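Local coordinates for protein phosphoribosyl-glycinamide (GAR) synthetase (Cryptococcus neoformans var. grubii serotype A, PDB 7LVO) that catalyses, as the GAR synthetase half of a bifunctional purine-biosynthesis enzyme, the ATP-dependent joining of 5-phosphoribosylamine and glycine to form glycinamide ribonucleotide, at residues G112-A124 against F133-S145. Numbering follows the deposited sequence.
Sequences GPEQPLVDGVEGA and FGPSPAAAMLEGS. With EDO (1,2-ethanediol), chain B.
Leu117 and Val118 pack against Pro135, Ala140 and Gly144, and Gly120 against Pro137, in a contact across which no direct hydrogen bond runs. Leu117 crosses Pro135 at about a right angle, and both its methyls reach Pro135 CD, with CD2 the nearer at 3.8 Å. The CB of Ala140 lies 3.6 Å from Leu117 O. Val118 opens its two methyls like a fork over the backbone of Gly144, with CG2 3.6 Å from Gly144 CA and CG1 hardly farther. The ring of Pro137 presses its CG against the CA of Gly120, a Schellman glycine with positive phi that links the two helices; here the two segments come closest, 4.3 Å between the CA atoms of Gly120 and Pro137.

Water supplies the polar links. One molecule accepts from Glu122 N and donates to Leu117 O (2.8 Å) and Pro135 O; a second joins Val118 O to Pro137 O, and a third joins the carboxylate of Glu122 to Gly134 O. Bent at chi2 (-95°), Glu122 lays its chain along the backbone of 134-136 and brings OE1 to Pro137 CD. Within 133-145, Ser136 OG accepts from Ala139 N at 3.1 Å, an ST motif at the start of the helical turns.

Two carboxylates meet from opposite directions, Glu114 OE1 only 3.0 Å from Glu143 OE2, their planes 24° apart. Glu143 OE2 lies over the face of the Glu114 carboxylate, 2.9 Å from Glu114 CD; this oxygen is salt-bridged to Arg335, while Glu143 OE1 accepts from Val334 N. The pair lies beside Leu195 and Asn333, predicted to belong to the ATP and magnesium sites.

Both segments belong to the N domain. Leu117 and Val121 pack on Pro111 of edge strand 108-111, Phe133 touches Leu358, Cys361 and Val362 of helix 354-362, and Leu142 touches Phe152 of helix 146-155.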
ATOM      1  N   GLY A 112      -3.309  -2.480   8.047  1.00 20.83           N
ATOM      2  CA  GLY A 112      -3.184  -2.415   6.609  1.00 30.14           C
ATOM      3  C   GLY A 112      -3.418  -1.024   6.056  1.00 33.06           C
ATOM      4  O   GLY A 112      -2.548  -0.434   5.410  1.00 36.45           O
ATOM      5  N   PRO A 113      -4.605  -0.473   6.296  1.00 30.66           N
ATOM      6  CA  PRO A 113      -4.924   0.855   5.759  1.00 35.27           C
ATOM      7  C   PRO A 113      -4.024   1.937   6.344  1.00 33.34           C
ATOM      8  O   PRO A 113      -3.294   1.745   7.324  1.00 33.32           O
ATOM      9  CB  PRO A 113      -6.389   1.068   6.161  1.00 38.93           C
ATOM     10  CG  PRO A 113      -6.925  -0.313   6.427  1.00 36.77           C
ATOM     11  CD  PRO A 113      -5.757  -1.096   6.974  1.00 32.71           C
ATOM     12  N   GLU A 114      -4.101   3.116   5.723  1.00 35.02           N
ATOM     13  CA  GLU A 114      -3.278   4.245   6.137  1.00 36.74           C
ATOM     14  C   GLU A 114      -3.867   4.956   7.350  1.00 29.81           C
ATOM     15  O   GLU A 114      -3.125   5.377   8.248  1.00 29.09           O
ATOM     16  CB  GLU A 114      -3.125   5.226   4.969  1.00 42.67           C
ATOM     17  CG  GLU A 114      -2.386   6.511   5.304  1.00 47.06           C
ATOM     18  CD  GLU A 114      -2.571   7.585   4.238  1.00 57.33           C
ATOM     19  OE1 GLU A 114      -3.280   7.321   3.244  1.00 68.49           O
ATOM     20  OE2 GLU A 114      -2.010   8.692   4.396  1.00 52.48           O
ATOM     21  N   GLN A 115      -5.193   5.098   7.394  1.00 25.41           N
ATOM     22  CA  GLN A 115      -5.805   5.940   8.418  1.00 31.86           C
ATOM     23  C   GLN A 115      -5.422   5.528   9.833  1.00 25.73           C
ATOM     24  O   GLN A 115      -4.999   6.401  10.608  1.00 33.28           O
ATOM     25  CB  GLN A 115      -7.324   5.938   8.236  1.00 32.79           C
ATOM     26  CG  GLN A 115      -8.068   6.828   9.223  1.00 42.36           C
ATOM     27  CD  GLN A 115      -9.512   7.074   8.816  1.00 57.55           C
ATOM     28  OE1 GLN A 115      -9.785   7.542   7.708  1.00 51.76           O
ATOM     29  NE2 GLN A 115     -10.443   6.756   9.711  1.00 59.03           N
ATOM     30  N   PRO A 116      -5.552   4.261  10.246  1.00 27.49           N
ATOM     31  CA  PRO A 116      -5.210   3.924  11.643  1.00 25.12           C
ATOM     32  C   PRO A 116      -3.755   4.200  11.984  1.00 25.35           C
ATOM     33  O   PRO A 116      -3.457   4.614  13.110  1.00 26.13           O
ATOM     34  CB  PRO A 116      -5.553   2.428  11.742  1.00 27.91           C
ATOM     35  CG  PRO A 116      -5.567   1.931  10.331  1.00 36.83           C
ATOM     36  CD  PRO A 116      -6.040   3.091   9.493  1.00 29.22           C
ATOM     37  N   LEU A 117      -2.835   3.971  11.046  1.00 24.22           N
ATOM     38  CA  LEU A 117      -1.426   4.256  11.311  1.00 26.39           C
ATOM     39  C   LEU A 117      -1.199   5.749  11.503  1.00 26.91           C
ATOM     40  O   LEU A 117      -0.642   6.181  12.524  1.00 23.02           O
ATOM     41  CB  LEU A 117      -0.564   3.719  10.170  1.00 22.81           C
ATOM     42  CG  LEU A 117      -0.429   2.203  10.103  1.00 23.46           C
ATOM     43  CD1 LEU A 117       0.303   1.781   8.839  1.00 25.80           C
ATOM     44  CD2 LEU A 117       0.287   1.674  11.329  1.00 23.22           C
ATOM     45  N   VAL A 118      -1.639   6.563  10.539  1.00 25.78           N
ATOM     46  CA  VAL A 118      -1.453   8.009  10.649  1.00 26.98           C
ATOM     47  C   VAL A 118      -2.209   8.556  11.850  1.00 24.05           C
ATOM     48  O   VAL A 118      -1.805   9.562  12.443  1.00 30.88           O
ATOM     49  CB  VAL A 118      -1.890   8.702   9.342  1.00 30.36           C
ATOM     50  CG1 VAL A 118      -1.917  10.203   9.515  1.00 28.23           C
ATOM     51  CG2 VAL A 118      -0.955   8.315   8.208  1.00 29.39           C
ATOM     52  N   ASP A 119      -3.320   7.919  12.221  1.00 24.14           N
ATOM     53  CA  ASP A 119      -4.075   8.340  13.394  1.00 27.83           C
ATOM     54  C   ASP A 119      -3.451   7.853  14.697  1.00 29.96           C
ATOM     55  O   ASP A 119      -3.900   8.261  15.766  1.00 27.21           O
ATOM     56  CB  ASP A 119      -5.517   7.847  13.291  1.00 29.73           C
ATOM     57  CG  ASP A 119      -6.323   8.616  12.250  1.00 34.42           C
ATOM     58  OD1 ASP A 119      -5.788   9.591  11.688  1.00 36.14           O
ATOM     59  OD2 ASP A 119      -7.492   8.250  12.000  1.00 38.93           O
ATOM     60  N   GLY A 120      -2.434   7.001  14.630  1.00 31.85           N
ATOM     61  CA  GLY A 120      -1.691   6.600  15.795  1.00 28.36           C
ATOM     62  C   GLY A 120      -2.100   5.300  16.441  1.00 28.74           C
ATOM     63  O   GLY A 120      -2.016   5.192  17.672  1.00 36.96           O
ATOM     64  N   VAL A 121      -2.528   4.310  15.662  1.00 29.21           N
ATOM     65  CA  VAL A 121      -2.933   3.036  16.241  1.00 32.12           C
ATOM     66  C   VAL A 121      -1.756   2.361  16.937  1.00 27.98           C
ATOM     67  O   VAL A 121      -1.943   1.623  17.911  1.00 33.65           O
ATOM     68  CB  VAL A 121      -3.545   2.126  15.154  1.00 28.36           C
ATOM     69  CG1 VAL A 121      -2.477   1.704  14.149  1.00 31.46           C
ATOM     70  CG2 VAL A 121      -4.205   0.911  15.784  1.00 25.36           C
ATOM     71  N   GLU A 122      -0.534   2.595  16.454  1.00 24.78           N
ATOM     72  CA  GLU A 122       0.635   1.966  17.057  1.00 33.09           C
ATOM     73  C   GLU A 122       0.784   2.370  18.519  1.00 33.48           C
ATOM     74  O   GLU A 122       1.048   1.519  19.378  1.00 30.00           O
ATOM     75  CB  GLU A 122       1.892   2.335  16.269  1.00 28.00           C
ATOM     76  CG  GLU A 122       3.141   1.554  16.660  1.00 31.06           C
ATOM     77  CD  GLU A 122       3.997   2.275  17.685  1.00 31.09           C
ATOM     78  OE1 GLU A 122       3.635   3.394  18.105  1.00 34.98           O
ATOM     79  OE2 GLU A 122       5.047   1.720  18.070  1.00 43.59           O
ATOM     80  N   GLY A 123       0.617   3.662  18.822  1.00 26.58           N
ATOM     81  CA  GLY A 123       0.693   4.105  20.199  1.00 28.37           C
ATOM     82  C   GLY A 123      -0.391   3.520  21.074  1.00 34.63           C
ATOM     83  O   GLY A 123      -0.149   3.232  22.255  1.00 26.99           O
ATOM     84  N   ALA A 124      -1.590   3.327  20.515  1.00 23.35           N
ATOM     85  CA  ALA A 124      -2.681   2.751  21.287  1.00 27.51           C
ATOM     86  C   ALA A 124      -2.343   1.335  21.747  1.00 29.90           C
ATOM     87  O   ALA A 124      -2.553   0.980  22.912  1.00 25.70           O
ATOM     88  CB  ALA A 124      -3.963   2.754  20.451  1.00 32.02           C
ATOM     89  N   PHE A 133       3.331  -4.189  13.860  1.00 26.06           N
ATOM     90  CA  PHE A 133       4.119  -4.091  12.633  1.00 27.40           C
ATOM     91  C   PHE A 133       3.635  -2.851  11.890  1.00 26.58           C
ATOM     92  O   PHE A 133       2.674  -2.895  11.116  1.00 26.58           O
ATOM     93  CB  PHE A 133       3.984  -5.332  11.774  1.00 20.34           C
ATOM     94  CG  PHE A 133       4.737  -5.242  10.467  1.00 21.51           C
ATOM     95  CD1 PHE A 133       6.104  -5.479  10.419  1.00 19.64           C
ATOM     96  CD2 PHE A 133       4.085  -4.895   9.305  1.00 22.48           C
ATOM     97  CE1 PHE A 133       6.790  -5.393   9.225  1.00 27.07           C
ATOM     98  CE2 PHE A 133       4.762  -4.802   8.106  1.00 19.14           C
ATOM     99  CZ  PHE A 133       6.116  -5.052   8.062  1.00 27.60           C
ATOM    100  N   GLY A 134       4.304  -1.732  12.139  1.00 28.76           N
ATOM    101  CA  GLY A 134       3.939  -0.468  11.552  1.00 25.42           C
ATOM    102  C   GLY A 134       4.615   0.681  12.267  1.00 22.16           C
ATOM    103  O   GLY A 134       5.180   0.521  13.349  1.00 25.59           O
ATOM    104  N   PRO A 135       4.559   1.868  11.676  1.00 21.02           N
ATOM    105  CA  PRO A 135       5.282   3.006  12.239  1.00 32.54           C
ATOM    106  C   PRO A 135       4.576   3.598  13.446  1.00 32.36           C
ATOM    107  O   PRO A 135       3.356   3.500  13.607  1.00 23.33           O
ATOM    108  CB  PRO A 135       5.317   4.009  11.074  1.00 29.78           C
ATOM    109  CG  PRO A 135       4.072   3.707  10.310  1.00 29.44           C
ATOM    110  CD  PRO A 135       3.917   2.202  10.388  1.00 25.12           C
ATOM    111  N   SER A 136       5.376   4.212  14.302  1.00 19.81           N
ATOM    112  CA  SER A 136       4.833   5.006  15.394  1.00 28.97           C
ATOM    113  C   SER A 136       3.987   6.144  14.829  1.00 25.43           C
ATOM    114  O   SER A 136       4.121   6.507  13.656  1.00 32.80           O
ATOM    115  CB  SER A 136       5.957   5.569  16.253  1.00 31.96           C
ATOM    116  OG  SER A 136       6.715   6.508  15.522  1.00 28.80           O
ATOM    117  N   PRO A 137       3.098   6.714  15.644  1.00 31.44           N
ATOM    118  CA  PRO A 137       2.325   7.879  15.175  1.00 28.94           C
ATOM    119  C   PRO A 137       3.181   8.945  14.504  1.00 33.87           C
ATOM    120  O   PRO A 137       2.748   9.561  13.521  1.00 25.69           O
ATOM    121  CB  PRO A 137       1.676   8.402  16.461  1.00 27.12           C
ATOM    122  CG  PRO A 137       1.549   7.195  17.334  1.00 37.74           C
ATOM    123  CD  PRO A 137       2.739   6.306  17.016  1.00 25.10           C
ATOM    124  N   ALA A 138       4.397   9.174  15.012  1.00 29.30           N
ATOM    125  CA  ALA A 138       5.276  10.171  14.412  1.00 30.56           C
ATOM    126  C   ALA A 138       5.859   9.678  13.089  1.00 29.23           C
ATOM    127  O   ALA A 138       5.803  10.382  12.073  1.00 30.62           O
ATOM    128  CB  ALA A 138       6.394  10.533  15.388  1.00 33.22           C
ATOM    129  N   ALA A 139       6.430   8.471  13.084  1.00 25.42           N
ATOM    130  CA  ALA A 139       7.025   7.943  11.862  1.00 35.57           C
ATOM    131  C   ALA A 139       5.996   7.814  10.743  1.00 35.66           C
ATOM    132  O   ALA A 139       6.343   7.930   9.561  1.00 26.32           O
ATOM    133  CB  ALA A 139       7.673   6.586  12.137  1.00 30.34           C
ATOM    134  N   ALA A 140       4.728   7.574  11.094  1.00 36.17           N
ATOM    135  CA  ALA A 140       3.680   7.459  10.084  1.00 29.43           C
ATOM    136  C   ALA A 140       3.453   8.765   9.330  1.00 36.25           C
ATOM    137  O   ALA A 140       2.785   8.749   8.288  1.00 28.50           O
ATOM    138  CB  ALA A 140       2.374   7.006  10.738  1.00 29.66           C
ATOM    139  N   MET A 141       3.998   9.884   9.819  1.00 29.14           N
ATOM    140  CA  MET A 141       3.817  11.160   9.139  1.00 33.89           C
ATOM    141  C   MET A 141       4.493  11.196   7.773  1.00 27.13           C
ATOM    142  O   MET A 141       4.196  12.090   6.977  1.00 25.20           O
ATOM    143  CB  MET A 141       4.354  12.292  10.009  1.00 33.81           C
ATOM    144  CG  MET A 141       3.643  12.432  11.348  1.00 35.76           C
ATOM    145  SD  MET A 141       4.274  13.809  12.337  1.00 40.20           S
ATOM    146  CE  MET A 141       3.397  15.188  11.601  1.00 50.24           C
ATOM    147  N   LEU A 142       5.386  10.250   7.484  1.00 24.49           N
ATOM    148  CA  LEU A 142       5.964  10.171   6.145  1.00 33.47           C
ATOM    149  C   LEU A 142       4.880  10.044   5.081  1.00 27.97           C
ATOM    150  O   LEU A 142       5.058  10.513   3.953  1.00 26.83           O
ATOM    151  CB  LEU A 142       6.928   8.987   6.043  1.00 35.01           C
ATOM    152  CG  LEU A 142       8.294   9.120   6.702  1.00 32.88           C
ATOM    153  CD1 LEU A 142       9.075   7.811   6.541  1.00 25.72           C
ATOM    154  CD2 LEU A 142       9.082  10.287   6.124  1.00 29.86           C
ATOM    155  N   GLU A 143       3.756   9.404   5.415  1.00 32.70           N
ATOM    156  CA  GLU A 143       2.604   9.345   4.532  1.00 33.01           C
ATOM    157  C   GLU A 143       1.471  10.262   4.956  1.00 37.00           C
ATOM    158  O   GLU A 143       0.702  10.701   4.103  1.00 36.69           O
ATOM    159  CB  GLU A 143       2.070   7.909   4.446  1.00 37.25           C
ATOM    160  CG  GLU A 143       0.984   7.720   3.388  1.00 34.50           C
ATOM    161  CD  GLU A 143       0.436   6.303   3.340  1.00 35.58           C
ATOM    162  OE1 GLU A 143       1.022   5.403   3.979  1.00 29.69           O
ATOM    163  OE2 GLU A 143      -0.591   6.092   2.657  1.00 33.16           O
ATOM    164  N   GLY A 144       1.363  10.571   6.251  1.00 31.45           N
ATOM    165  CA  GLY A 144       0.253  11.373   6.730  1.00 30.69           C
ATOM    166  C   GLY A 144       0.346  12.836   6.362  1.00 28.38           C
ATOM    167  O   GLY A 144      -0.683  13.501   6.202  1.00 35.18           O
ATOM    168  N   SER A 145       1.562  13.357   6.214  1.00 27.29           N
ATOM    169  CA  SER A 145       1.787  14.773   5.923  1.00 31.72           C
ATOM    170  C   SER A 145       2.761  14.887   4.755  1.00 26.92           C
ATOM    171  O   SER A 145       3.977  14.745   4.930  1.00 24.24           O
ATOM    172  CB  SER A 145       2.320  15.514   7.146  1.00 34.26           C
ATOM    173  OG  SER A 145       2.787  16.808   6.794  1.00 31.12           O
TER
HETATM  174  C1  EDO B 501       4.520   8.756  19.136  1.00 36.70           C
HETATM  175  O1  EDO B 501       5.041   8.384  17.851  1.00 36.70           O
HETATM  176  C2  EDO B 501       4.666   7.597  20.113  1.00 36.70           C
HETATM  177  O2  EDO B 501       6.048   7.271  20.266  1.00 36.70           O
HETATM  178  O   HOH W   1       0.711   4.439  14.316  1.00 20.54           O
HETATM  179  O   HOH W   2       0.927  10.597  11.762  1.00 37.54           O
HETATM  180  O   HOH W   3       6.642   0.265  16.155  1.00 26.44           O